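Local atomic coordinates of DNA polymerase III subunit beta (Caulobacter crescentus, PDB entry 5WCE), a protein that forms a ring-shaped, head-to-tail homodimer around DNA and probably tethers DNA polymerases and other proteins to it, conferring processivity. Residues A[38-43]-A[49-54]; A[58-63]-A[213-218]; A[125-130]-A[233-238]; A[225-230]-A[238-243]. One frame throughout, in Å; residues are numbered along the deposited sequence.

Interaction 1 (A[38-43]-A[49-54])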
loop_
_atom_site.group_PDB
_atom_site.type_symbol
_atom_site.label_atom_id
_atom_site.label_comp_id
_atom_site.label_asym_id
_atom_site.label_seq_id
_atom_site.Cartn_x
_atom_site.Cartn_y
_atom_site.Cartn_z
ATOM N N SER A 38 -20.468 6.634 13.570
ATOM C CA SER A 38 -19.440 7.352 12.828
ATOM C C SER A 38 -18.974 8.598 13.574
ATOM O O SER A 38 -18.032 9.225 13.113
ATOM C CB SER A 38 -19.993 7.792 11.433
ATOM O OG SER A 38 -19.980 6.629 10.626
ATOM N N ASN A 39 -19.618 8.952 14.688
ATOM C CA ASN A 39 -19.313 10.186 15.387
ATOM C C ASN A 39 -18.400 10.047 16.581
ATOM O O ASN A 39 -18.261 8.937 17.196
ATOM C CB ASN A 39 -20.600 10.920 15.790
ATOM C CG ASN A 39 -21.288 11.573 14.596
ATOM O OD1 ASN A 39 -20.909 11.335 13.466
ATOM N ND2 ASN A 39 -22.317 12.397 14.855
ATOM N N ILE A 40 -17.772 11.178 16.920
ATOM C CA ILE A 40 -17.053 11.333 18.178
ATOM C C ILE A 40 -17.939 12.109 19.136
ATOM O O ILE A 40 -18.542 13.106 18.760
ATOM C CB ILE A 40 -15.676 12.031 18.001
ATOM C CG1 ILE A 40 -14.687 11.093 17.347
ATOM C CG2 ILE A 40 -15.067 12.485 19.336
ATOM C CD1 ILE A 40 -13.421 11.750 16.770
ATOM N N LEU A 41 -18.037 11.635 20.367
ATOM C CA LEU A 41 -18.612 12.394 21.484
ATOM C C LEU A 41 -17.562 13.368 22.027
ATOM O O LEU A 41 -16.482 12.954 22.511
ATOM C CB LEU A 41 -19.043 11.437 22.599
ATOM C CG LEU A 41 -19.569 12.117 23.886
ATOM C CD1 LEU A 41 -20.850 12.888 23.616
ATOM C CD2 LEU A 41 -19.739 11.044 24.945
ATOM N N LEU A 42 -17.856 14.674 21.914
ATOM C CA LEU A 42 -17.009 15.759 22.368
ATOM C C LEU A 42 -17.646 16.265 23.673
ATOM O O LEU A 42 -18.819 16.600 23.695
ATOM C CB LEU A 42 -16.936 16.871 21.334
ATOM C CG LEU A 42 -16.301 16.493 19.994
ATOM C CD1 LEU A 42 -16.458 17.674 19.033
ATOM C CD2 LEU A 42 -14.832 16.181 20.133
ATOM N N SER A 43 -16.878 16.276 24.747
ATOM C CA SER A 43 -17.420 16.703 26.010
ATOM C C SER A 43 -16.468 17.740 26.631
ATOM O O SER A 43 -15.342 17.410 27.021
ATOM C CB SER A 43 -17.650 15.456 26.876
ATOM O OG SER A 43 -18.080 15.869 28.165
ATOM N N LEU A 49 -11.206 19.058 26.958
ATOM C CA LEU A 49 -12.094 18.495 25.978
ATOM C C LEU A 49 -11.862 16.975 25.987
ATOM O O LEU A 49 -10.728 16.527 25.762
ATOM C CB LEU A 49 -11.776 19.065 24.595
ATOM C CG LEU A 49 -12.666 18.634 23.423
ATOM C CD1 LEU A 49 -14.128 18.797 23.747
ATOM C CD2 LEU A 49 -12.296 19.405 22.180
ATOM N N SER A 50 -12.916 16.223 26.283
ATOM C CA SER A 50 -12.907 14.764 26.236
ATOM C C SER A 50 -13.468 14.287 24.915
ATOM O O SER A 50 -14.303 14.962 24.287
ATOM C CB SER A 50 -13.694 14.152 27.385
ATOM O OG SER A 50 -13.096 14.535 28.618
ATOM N N PHE A 51 -12.960 13.125 24.481
ATOM C CA PHE A 51 -13.216 12.590 23.133
ATOM C C PHE A 51 -13.540 11.145 23.357
ATOM O O PHE A 51 -12.812 10.500 24.164
ATOM C CB PHE A 51 -11.984 12.660 22.279
ATOM C CG PHE A 51 -11.486 14.049 21.981
ATOM C CD1 PHE A 51 -10.661 14.718 22.897
ATOM C CD2 PHE A 51 -11.731 14.618 20.779
ATOM C CE1 PHE A 51 -10.134 15.981 22.598
ATOM C CE2 PHE A 51 -11.212 15.872 20.462
ATOM C CZ PHE A 51 -10.431 16.554 21.383
ATOM N N SER A 52 -14.624 10.648 22.780
ATOM C CA SER A 52 -14.980 9.225 22.872
ATOM C C SER A 52 -15.440 8.724 21.498
ATOM O O SER A 52 -16.151 9.429 20.757
ATOM C CB SER A 52 -16.043 9.068 23.968
ATOM O OG SER A 52 -16.556 7.780 23.936
ATOM N N ALA A 53 -14.999 7.524 21.123
ATOM C CA ALA A 53 -15.518 6.864 19.946
ATOM C C ALA A 53 -15.685 5.390 20.233
ATOM O O ALA A 53 -14.993 4.834 21.106
ATOM C CB ALA A 53 -14.618 7.102 18.761
ATOM N N THR A 54 -16.592 4.770 19.511
ATOM C CA THR A 54 -16.892 3.336 19.743
ATOM C C THR A 54 -17.380 2.599 18.507
ATOM O O THR A 54 -17.930 3.190 17.581
ATOM C CB THR A 54 -17.991 3.218 20.832
ATOM O OG1 THR A 54 -18.143 1.865 21.269
ATOM C CG2 THR A 54 -19.340 3.743 20.340
HETATM O O HOH W 1 -18.073 6.245 17.446
HETATM O O HOH W 2 -14.116 16.913 29.727
#

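Interaction 2 (A[58-63]-A[213-218])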
loop_
_atom_site.group_PDB
_atom_site.type_symbol
_atom_site.label_atom_id
_atom_site.label_comp_id
_atom_site.label_asym_id
_atom_site.label_seq_id
_atom_site.Cartn_x
_atom_site.Cartn_y
_atom_site.Cartn_z
ATOM N N MET A 58 -15.872 -1.973 21.622
ATOM C CA MET A 58 -14.885 -1.242 22.363
ATOM C C MET A 58 -15.064 0.265 22.226
ATOM O O MET A 58 -15.729 0.738 21.275
ATOM C CB MET A 58 -13.508 -1.631 21.927
ATOM C CG MET A 58 -13.093 -1.058 20.571
ATOM S SD MET A 58 -11.627 -1.844 19.854
ATOM C CE MET A 58 -12.533 -3.282 19.311
ATOM N N GLU A 59 -14.505 0.961 23.211
ATOM C CA GLU A 59 -14.600 2.418 23.284
ATOM C C GLU A 59 -13.216 2.956 23.503
ATOM O O GLU A 59 -12.503 2.475 24.412
ATOM C CB GLU A 59 -15.491 2.840 24.449
ATOM C CG GLU A 59 -15.602 4.354 24.660
ATOM C CD GLU A 59 -16.211 4.663 26.006
ATOM O OE1 GLU A 59 -17.369 5.021 26.013
ATOM O OE2 GLU A 59 -15.534 4.428 27.031
ATOM N N ILE A 60 -12.828 3.963 22.738
ATOM C CA ILE A 60 -11.596 4.673 23.021
ATOM C C ILE A 60 -11.983 6.053 23.515
ATOM O O ILE A 60 -12.866 6.692 22.884
ATOM C CB ILE A 60 -10.686 4.821 21.790
ATOM C CG1 ILE A 60 -10.412 3.463 21.110
ATOM C CG2 ILE A 60 -9.397 5.466 22.192
ATOM C CD1 ILE A 60 -9.527 3.521 19.855
ATOM N N ILE A 61 -11.339 6.489 24.593
ATOM C CA ILE A 61 -11.529 7.852 25.152
ATOM C C ILE A 61 -10.177 8.537 25.187
ATOM O O ILE A 61 -9.110 7.864 25.310
ATOM C CB ILE A 61 -12.205 7.830 26.550
ATOM C CG1 ILE A 61 -13.561 7.093 26.491
ATOM C CG2 ILE A 61 -12.495 9.230 27.096
ATOM C CD1 ILE A 61 -14.358 7.115 27.785
ATOM N N ASP A 62 -10.176 9.869 25.076
ATOM C CA ASP A 62 -8.967 10.631 25.210
ATOM C C ASP A 62 -9.323 12.028 25.654
ATOM O O ASP A 62 -10.523 12.397 25.703
ATOM C CB ASP A 62 -8.146 10.581 23.913
ATOM C CG ASP A 62 -6.639 10.968 24.096
ATOM O OD1 ASP A 62 -6.124 11.167 25.208
ATOM O OD2 ASP A 62 -5.967 11.146 23.074
ATOM N N GLU A 63 -8.338 12.759 26.136
ATOM C CA GLU A 63 -8.586 14.105 26.636
ATOM C C GLU A 63 -7.466 15.017 26.192
ATOM O O GLU A 63 -6.332 14.589 26.043
ATOM C CB GLU A 63 -8.786 14.142 28.151
ATOM C CG GLU A 63 -7.610 13.675 28.961
ATOM C CD GLU A 63 -7.714 13.952 30.464
ATOM O OE1 GLU A 63 -8.831 14.155 31.016
ATOM O OE2 GLU A 63 -6.631 14.036 31.082
ATOM N N ILE A 213 -7.070 -5.899 20.619
ATOM C CA ILE A 213 -5.605 -6.063 20.684
ATOM C C ILE A 213 -4.925 -5.101 19.706
ATOM O O ILE A 213 -3.956 -4.472 20.062
ATOM C CB ILE A 213 -5.212 -7.541 20.448
ATOM C CG1 ILE A 213 -5.637 -8.380 21.650
ATOM C CG2 ILE A 213 -3.726 -7.674 20.106
ATOM C CD1 ILE A 213 -4.953 -8.029 22.959
ATOM N N ALA A 214 -5.459 -4.975 18.505
ATOM C CA ALA A 214 -4.860 -4.161 17.481
ATOM C C ALA A 214 -4.862 -2.691 17.908
ATOM O O ALA A 214 -3.839 -2.008 17.831
ATOM C CB ALA A 214 -5.581 -4.337 16.163
ATOM N N GLU A 215 -6.007 -2.239 18.420
ATOM C CA GLU A 215 -6.164 -0.862 18.834
ATOM C C GLU A 215 -5.350 -0.585 20.079
ATOM O O GLU A 215 -4.700 0.466 20.161
ATOM C CB GLU A 215 -7.652 -0.517 19.029
ATOM C CG GLU A 215 -8.451 -0.536 17.731
ATOM C CD GLU A 215 -7.849 0.402 16.702
ATOM O OE1 GLU A 215 -7.637 1.549 17.090
ATOM O OE2 GLU A 215 -7.508 -0.027 15.564
ATOM N N ALA A 216 -5.347 -1.517 21.048
ATOM C CA ALA A 216 -4.457 -1.377 22.208
ATOM C C ALA A 216 -2.979 -1.295 21.841
ATOM O O ALA A 216 -2.218 -0.467 22.382
ATOM C CB ALA A 216 -4.685 -2.513 23.254
ATOM N N ARG A 217 -2.575 -2.158 20.918
ATOM C CA ARG A 217 -1.202 -2.191 20.482
ATOM C C ARG A 217 -0.824 -0.860 19.802
ATOM O O ARG A 217 0.264 -0.359 20.029
ATOM C CB ARG A 217 -1.003 -3.378 19.502
ATOM C CG ARG A 217 0.425 -3.506 18.942
ATOM C CD ARG A 217 1.462 -3.676 20.040
ATOM N NE ARG A 217 2.771 -3.722 19.436
ATOM C CZ ARG A 217 3.545 -2.680 19.157
ATOM N NH1 ARG A 217 3.139 -1.457 19.420
ATOM N NH2 ARG A 217 4.755 -2.865 18.621
ATOM N N ARG A 218 -1.727 -0.295 19.005
ATOM C CA ARG A 218 -1.502 1.042 18.390
ATOM C C ARG A 218 -1.273 2.128 19.443
ATOM O O ARG A 218 -0.296 2.858 19.411
ATOM C CB ARG A 218 -2.682 1.384 17.472
ATOM C CG ARG A 218 -2.423 2.560 16.561
ATOM C CD ARG A 218 -3.646 3.049 15.773
ATOM N NE ARG A 218 -4.496 1.959 15.278
ATOM C CZ ARG A 218 -4.317 1.217 14.168
ATOM N NH1 ARG A 218 -3.291 1.398 13.318
ATOM N NH2 ARG A 218 -5.204 0.271 13.898
#

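Interaction 3 (A[125-130]-A[233-238])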
loop_
_atom_site.group_PDB
_atom_site.type_symbol
_atom_site.label_atom_id
_atom_site.label_comp_id
_atom_site.label_asym_id
_atom_site.label_seq_id
_atom_site.Cartn_x
_atom_site.Cartn_y
_atom_site.Cartn_z
ATOM N N PRO A 125 -23.616 5.755 22.484
ATOM C CA PRO A 125 -23.604 4.618 23.452
ATOM C C PRO A 125 -22.709 4.848 24.664
ATOM O O PRO A 125 -21.754 5.573 24.626
ATOM C CB PRO A 125 -23.084 3.439 22.651
ATOM C CG PRO A 125 -22.947 3.922 21.228
ATOM C CD PRO A 125 -23.182 5.390 21.138
ATOM N N VAL A 126 -23.058 4.184 25.758
ATOM C CA VAL A 126 -22.413 4.318 27.053
ATOM C C VAL A 126 -21.755 2.965 27.245
ATOM O O VAL A 126 -22.412 1.949 27.109
ATOM C CB VAL A 126 -23.489 4.531 28.125
ATOM C CG1 VAL A 126 -22.926 4.411 29.546
ATOM C CG2 VAL A 126 -24.186 5.867 27.850
ATOM N N MET A 127 -20.450 2.962 27.439
ATOM C CA MET A 127 -19.734 1.722 27.753
ATOM C C MET A 127 -19.536 1.720 29.266
ATOM O O MET A 127 -18.861 2.597 29.788
ATOM C CB MET A 127 -18.387 1.718 27.040
ATOM C CG MET A 127 -17.407 0.659 27.546
ATOM S SD MET A 127 -17.778 -0.968 26.903
ATOM C CE MET A 127 -17.320 -0.849 25.203
ATOM N N SER A 128 -20.092 0.736 29.961
ATOM C CA SER A 128 -20.001 0.735 31.419
ATOM C C SER A 128 -18.691 0.045 31.804
ATOM O O SER A 128 -18.267 -0.900 31.117
ATOM C CB SER A 128 -21.194 0.040 32.033
ATOM O OG SER A 128 -21.263 -1.272 31.522
ATOM N N SER A 129 -18.049 0.571 32.847
ATOM C CA SER A 129 -16.853 -0.004 33.437
ATOM C C SER A 129 -17.093 -0.591 34.856
ATOM O O SER A 129 -16.167 -0.746 35.610
ATOM C CB SER A 129 -15.762 1.058 33.475
ATOM O OG SER A 129 -15.819 1.864 34.656
ATOM N N ASP A 130 -18.332 -0.957 35.164
ATOM C CA ASP A 130 -18.645 -1.643 36.409
ATOM C C ASP A 130 -18.012 -2.998 36.401
ATOM O O ASP A 130 -17.881 -3.615 35.340
ATOM C CB ASP A 130 -20.166 -1.824 36.596
ATOM C CG ASP A 130 -20.897 -0.528 36.789
ATOM O OD1 ASP A 130 -20.244 0.533 36.957
ATOM O OD2 ASP A 130 -22.148 -0.583 36.784
ATOM N N PRO A 233 -14.598 -10.657 34.149
ATOM C CA PRO A 233 -14.980 -11.684 33.132
ATOM C C PRO A 233 -15.780 -11.110 31.931
ATOM O O PRO A 233 -15.931 -11.796 30.954
ATOM C CB PRO A 233 -15.843 -12.678 33.945
ATOM C CG PRO A 233 -15.519 -12.399 35.397
ATOM C CD PRO A 233 -15.230 -10.929 35.462
ATOM N N GLN A 234 -16.258 -9.868 32.016
ATOM C CA GLN A 234 -17.006 -9.250 30.931
ATOM C C GLN A 234 -16.260 -8.148 30.189
ATOM O O GLN A 234 -16.670 -7.774 29.099
ATOM C CB GLN A 234 -18.321 -8.680 31.465
ATOM C CG GLN A 234 -19.249 -9.707 32.077
ATOM C CD GLN A 234 -18.909 -10.094 33.523
ATOM O OE1 GLN A 234 -18.320 -9.311 34.281
ATOM N NE2 GLN A 234 -19.291 -11.308 33.910
ATOM N N LYS A 235 -15.195 -7.609 30.767
ATOM C CA LYS A 235 -14.538 -6.393 30.221
ATOM C C LYS A 235 -13.066 -6.366 30.474
ATOM O O LYS A 235 -12.568 -6.969 31.427
ATOM C CB LYS A 235 -15.103 -5.106 30.825
ATOM C CG LYS A 235 -16.572 -4.912 30.540
ATOM C CD LYS A 235 -16.949 -3.500 30.294
ATOM C CE LYS A 235 -18.109 -3.418 29.308
ATOM N NZ LYS A 235 -19.333 -3.335 30.060
ATOM N N VAL A 236 -12.376 -5.638 29.622
ATOM C CA VAL A 236 -10.981 -5.331 29.799
ATOM C C VAL A 236 -10.813 -3.829 29.535
ATOM O O VAL A 236 -11.529 -3.255 28.704
ATOM C CB VAL A 236 -10.096 -6.248 28.925
ATOM C CG1 VAL A 236 -10.325 -6.063 27.462
ATOM C CG2 VAL A 236 -8.640 -5.995 29.171
ATOM N N ARG A 237 -9.933 -3.191 30.292
ATOM C CA ARG A 237 -9.625 -1.767 30.121
ATOM C C ARG A 237 -8.120 -1.546 30.163
ATOM O O ARG A 237 -7.420 -2.012 31.073
ATOM C CB ARG A 237 -10.330 -0.930 31.163
ATOM C CG ARG A 237 -10.222 0.589 30.980
ATOM C CD ARG A 237 -11.219 1.279 31.875
ATOM N NE ARG A 237 -11.170 2.711 31.699
ATOM C CZ ARG A 237 -10.285 3.530 32.240
ATOM N NH1 ARG A 237 -9.362 3.073 33.096
ATOM N NH2 ARG A 237 -10.390 4.847 32.003
ATOM N N PHE A 238 -7.624 -0.834 29.162
ATOM C CA PHE A 238 -6.236 -0.433 29.085
ATOM C C PHE A 238 -6.246 1.082 29.254
ATOM O O PHE A 238 -6.942 1.789 28.505
ATOM C CB PHE A 238 -5.648 -0.747 27.747
ATOM C CG PHE A 238 -5.690 -2.181 27.354
ATOM C CD1 PHE A 238 -4.581 -3.001 27.582
ATOM C CD2 PHE A 238 -6.780 -2.700 26.625
ATOM C CE1 PHE A 238 -4.593 -4.322 27.196
ATOM C CE2 PHE A 238 -6.779 -4.024 26.236
ATOM C CZ PHE A 238 -5.677 -4.829 26.519
HETATM O O HOH W 3 -19.184 -3.431 33.063
#

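Interaction 4 (A[225-230]-A[238-243])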
loop_
_atom_site.group_PDB
_atom_site.type_symbol
_atom_site.label_atom_id
_atom_site.label_comp_id
_atom_site.label_asym_id
_atom_site.label_seq_id
_atom_site.Cartn_x
_atom_site.Cartn_y
_atom_site.Cartn_z
ATOM N N GLU A 225 5.907 4.491 30.458
ATOM C CA GLU A 225 6.652 3.299 30.926
ATOM C C GLU A 225 5.748 2.101 31.218
ATOM O O GLU A 225 6.158 0.932 31.066
ATOM C CB GLU A 225 7.458 3.610 32.212
ATOM C CG GLU A 225 8.672 4.538 32.042
ATOM C CD GLU A 225 9.816 3.896 31.252
ATOM O OE1 GLU A 225 10.729 3.275 31.864
ATOM O OE2 GLU A 225 9.795 4.007 30.006
ATOM N N THR A 226 4.534 2.397 31.705
ATOM C CA THR A 226 3.570 1.369 32.021
ATOM C C THR A 226 2.216 1.686 31.409
ATOM O O THR A 226 1.922 2.817 31.027
ATOM C CB THR A 226 3.419 1.121 33.535
ATOM O OG1 THR A 226 2.916 2.274 34.164
ATOM C CG2 THR A 226 4.741 0.773 34.196
ATOM N N VAL A 227 1.438 0.622 31.240
ATOM C CA VAL A 227 0.027 0.669 30.827
ATOM C C VAL A 227 -0.733 0.048 32.008
ATOM O O VAL A 227 -0.324 -1.016 32.548
ATOM C CB VAL A 227 -0.208 -0.148 29.552
ATOM C CG1 VAL A 227 -1.691 -0.327 29.223
ATOM C CG2 VAL A 227 0.535 0.489 28.406
ATOM N N ASP A 228 -1.802 0.726 32.431
ATOM C CA ASP A 228 -2.706 0.170 33.405
ATOM C C ASP A 228 -3.755 -0.800 32.770
ATOM O O ASP A 228 -4.420 -0.467 31.768
ATOM C CB ASP A 228 -3.366 1.299 34.216
ATOM C CG ASP A 228 -2.450 1.849 35.309
ATOM O OD1 ASP A 228 -1.317 1.357 35.487
ATOM O OD2 ASP A 228 -2.859 2.723 36.053
ATOM N N LEU A 229 -3.889 -1.995 33.365
ATOM C CA LEU A 229 -4.799 -2.999 32.898
ATOM C C LEU A 229 -5.841 -3.256 33.983
ATOM O O LEU A 229 -5.534 -3.361 35.206
ATOM C CB LEU A 229 -4.037 -4.284 32.549
ATOM C CG LEU A 229 -4.832 -5.499 32.103
ATOM C CD1 LEU A 229 -5.491 -5.274 30.755
ATOM C CD2 LEU A 229 -3.880 -6.676 31.975
ATOM N N GLN A 230 -7.096 -3.353 33.553
ATOM C CA GLN A 230 -8.169 -3.791 34.404
ATOM C C GLN A 230 -8.919 -4.890 33.707
ATOM O O GLN A 230 -9.068 -4.886 32.475
ATOM C CB GLN A 230 -9.108 -2.646 34.788
ATOM C CG GLN A 230 -8.444 -1.547 35.574
ATOM C CD GLN A 230 -9.312 -0.306 35.653
ATOM O OE1 GLN A 230 -9.372 0.486 34.712
ATOM N NE2 GLN A 230 -9.979 -0.141 36.766
ATOM N N PHE A 238 -7.624 -0.834 29.162
ATOM C CA PHE A 238 -6.236 -0.433 29.085
ATOM C C PHE A 238 -6.246 1.082 29.254
ATOM O O PHE A 238 -6.942 1.789 28.505
ATOM C CB PHE A 238 -5.648 -0.747 27.747
ATOM C CG PHE A 238 -5.690 -2.181 27.354
ATOM C CD1 PHE A 238 -4.581 -3.001 27.582
ATOM C CD2 PHE A 238 -6.780 -2.700 26.625
ATOM C CE1 PHE A 238 -4.593 -4.322 27.196
ATOM C CE2 PHE A 238 -6.779 -4.024 26.236
ATOM C CZ PHE A 238 -5.677 -4.829 26.519
ATOM N N GLU A 239 -5.465 1.577 30.192
ATOM C CA GLU A 239 -5.233 3.024 30.327
ATOM C C GLU A 239 -3.783 3.414 29.950
ATOM O O GLU A 239 -2.805 2.846 30.508
ATOM C CB GLU A 239 -5.479 3.401 31.766
ATOM C CG GLU A 239 -6.456 4.507 32.017
ATOM C CD GLU A 239 -6.548 4.773 33.486
ATOM O OE1 GLU A 239 -5.535 5.209 34.101
ATOM O OE2 GLU A 239 -7.602 4.463 34.061
ATOM N N PHE A 240 -3.668 4.420 29.060
ATOM C CA PHE A 240 -2.389 4.907 28.507
ATOM C C PHE A 240 -2.329 6.412 28.783
ATOM O O PHE A 240 -2.563 7.234 27.838
ATOM C CB PHE A 240 -2.366 4.752 26.992
ATOM C CG PHE A 240 -2.916 3.443 26.455
ATOM C CD1 PHE A 240 -2.029 2.372 26.183
ATOM C CD2 PHE A 240 -4.250 3.302 26.114
ATOM C CE1 PHE A 240 -2.489 1.206 25.637
ATOM C CE2 PHE A 240 -4.724 2.120 25.591
ATOM C CZ PHE A 240 -3.841 1.060 25.365
ATOM N N GLY A 241 -2.157 6.796 30.033
ATOM C CA GLY A 241 -2.237 8.208 30.435
ATOM C C GLY A 241 -3.601 8.846 30.180
ATOM O O GLY A 241 -4.585 8.438 30.753
ATOM N N ALA A 242 -3.675 9.785 29.254
ATOM C CA ALA A 242 -4.938 10.457 28.958
ATOM C C ALA A 242 -5.910 9.591 28.126
ATOM O O ALA A 242 -7.125 9.795 28.156
ATOM C CB ALA A 242 -4.653 11.793 28.248
ATOM N N ALA A 243 -5.383 8.651 27.360
ATOM C CA ALA A 243 -6.199 7.818 26.543
ATOM C C ALA A 243 -6.552 6.515 27.295
ATOM O O ALA A 243 -5.777 6.054 28.188
ATOM C CB ALA A 243 -5.497 7.540 25.249
HETATM O O HOH W 4 -0.779 4.708 32.162
#

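Interaction 1 (A[38-43]-A[49-54])
L42 and F51 meet at the apolar centre: CD2 of L42 lies 3.5 Å from CD2 of F51, the two side chains crossing at a slant. The L42 chain leaves beside its backbone N (chi1 -64°), which carries this methyl to the CD2-CE2 side of the ring. I40 comes to the ring edge, its CG2 4.2 Å from F51 CD2, and its CG1 rests on CB of A53. Further along the strands L49 CD1 touches L42 CB. Helix 14-25 packs on this face, L21 and V24 on I40, L17 and A20 on F51. L41, S43, S50 and S52 project from the other face, where the paired CB atoms of L41 and S52 stand 4.1 Å apart. Between the faces, L41 and S52 exchange two backbone bonds, and so do S43 and S50, whose S50 N to S43 O bond (2.8 Å) is nearly straight at 176°. Waters finish the polar edges: one links N39 O to T54 N, another joins S43 O (3.0 Å) to OG of S50 (2.8 Å). This is a regular antiparallel beta hairpin, one face packed on a helix, and part of the N-terminal domain of this beta clamp.

Interaction 2 (A[58-63]-A[213-218])
E215 reaches from its helix towards M58 and I60, two residues apart on the strand and so on the same face. The contact is slight and has no bond across it: SD of M58 lies 4.0 Å from CG of E215, and CD1 of I60 lies 3.9 Å from OE1 of E215. Both apolar chains cross the glutamate at about a right angle, M58 touching with its sulfur against the CG methylene and I60 with its terminal CD1 beside the carboxylate oxygen. M58 sets CG between its backbone N and carbonyl carbon (chi1 75°), runs extended through chi2, and turns again at chi3; this brings the sulfur, and not the terminal methyl, to the E215 methylene. I60 needs no such bend, since its CG1-CD1 arm is fully extended and ends at the carboxylate oxygen. E215 itself folds at chi2 (-56°), which swings its carboxylate round to R218, one helical turn on. R218 NH2 donates to OE2 at 2.9 Å in an almost straight bond (175°), from the syn side and somewhat out of the carboxylate plane, while OE2 lies in the plane of the guanidinium. That salt bridge probably offsets the charge of a buried carboxylate whose other oxygen has the I60 methyl beside it. Around this point V24 of helix 14-25 packs on I60, V27 on M58 and S26 on E215, while L245 of strand 243-248 touches both M58 and A216, so helix 210-220 of the central domain lies against the face of a sheet that includes strand 58-65 of the N-terminal domain.

Interaction 3 (A[125-130]-A[233-238])
K235 and S128 carry the contact: NZ of K235 donates to the carbonyl O of S128 at 2.9 Å, with the ammonium tilted 32° from the carbonyl plane. A weak second bond runs from the same nitrogen to S128 OG at 3.2 Å, made possible by a hydroxyl held between the serine's backbone N and carbonyl carbon (chi1 57°). NZ also donates to a water 3.0 Å away, which donates in turn to D130 O at 2.6 Å. One ammonium thus grips the backbone of 128-130 at two carbonyls, directly at the first and through water at the second. The lysine chain is bent at chi2, chi3 and chi4, which lays CD and CE against the serine carbonyl, CD 3.0 Å from S128 O. M127 adds packing, its SD 3.4 Å from CE of K235 as the two side chains run past each other in opposite directions. An alanine here has neither the ammonium nor the methylenes, and the S128 carbonyl and the bridging water, left without their common donor, would probably let this part of 125-130 move more freely. L132 touches both K235 and R237. The segment 125-130 belongs to the long connection between strands 112-116 and 136-139, leading from the N-terminal to the central domain; it passes over the sheet, with M127 on T246 of strand 243-248 and K235 reaching out to it from strand 235-240.

Interaction 4 (A[225-230]-A[238-243])
E239, V227 and F238 are the residues most buried by this contact. E239 pairs with D228 through two backbone bonds, E239 N to D228 O at 2.8 Å and D228 N to E239 O at 3.0 Å. Their carboxylates extend on the same face, with D228 OD2 4.1 Å from E239 OE1 and the planes 52° apart; R237 and R135, both salt-bridged to E239 OE2, probably ease the repulsion. On the reverse face V227 lies between two phenylalanines. With CG1 opposite its backbone N (chi1 170°), that methyl meets the F238 ring at its edge and touches F238 CB at 4.2 Å, while CG2 lies 3.9 Å from F240 CD1. Replaced by a glycine, V227 would probably leave a gap between the two rings and allow F240 to shift. F238 takes L229 over one face, CD1 sitting 4.2 Å from the ring centroid in a CH-pi contact. A216 and L219 of helix 210-220 pack on F238 and F240, respectively. The strands form an antiparallel beta hairpin of the central clamp domain; beyond it, a type II' turn from F240 to A243, with G241 at positive phi, joins strand 235-240 to strand 243-248 in the next hairpin.

All four contacts involve one antiparallel sheet that runs from the N-terminal into the central domain. Interaction 1 and interaction 4 are hairpins on its two halves, their centres about 19 Å apart and their nearest atoms about 7 Å apart. Interaction 2 lies between them and continues the sheet from interaction 1, F51 N standing 2.8 Å from D62 O; D62 also packs on A242 and A243 of interaction 4. Interaction 3, its centre about 12 Å from that of interaction 2, places M127 against M58 and E59, and shares F238 with interaction 4. P125 at its other end packs on T54 of interaction 1. Together 125-130 and 213-218 bring a connecting segment and a helix to the same two-domain sheet.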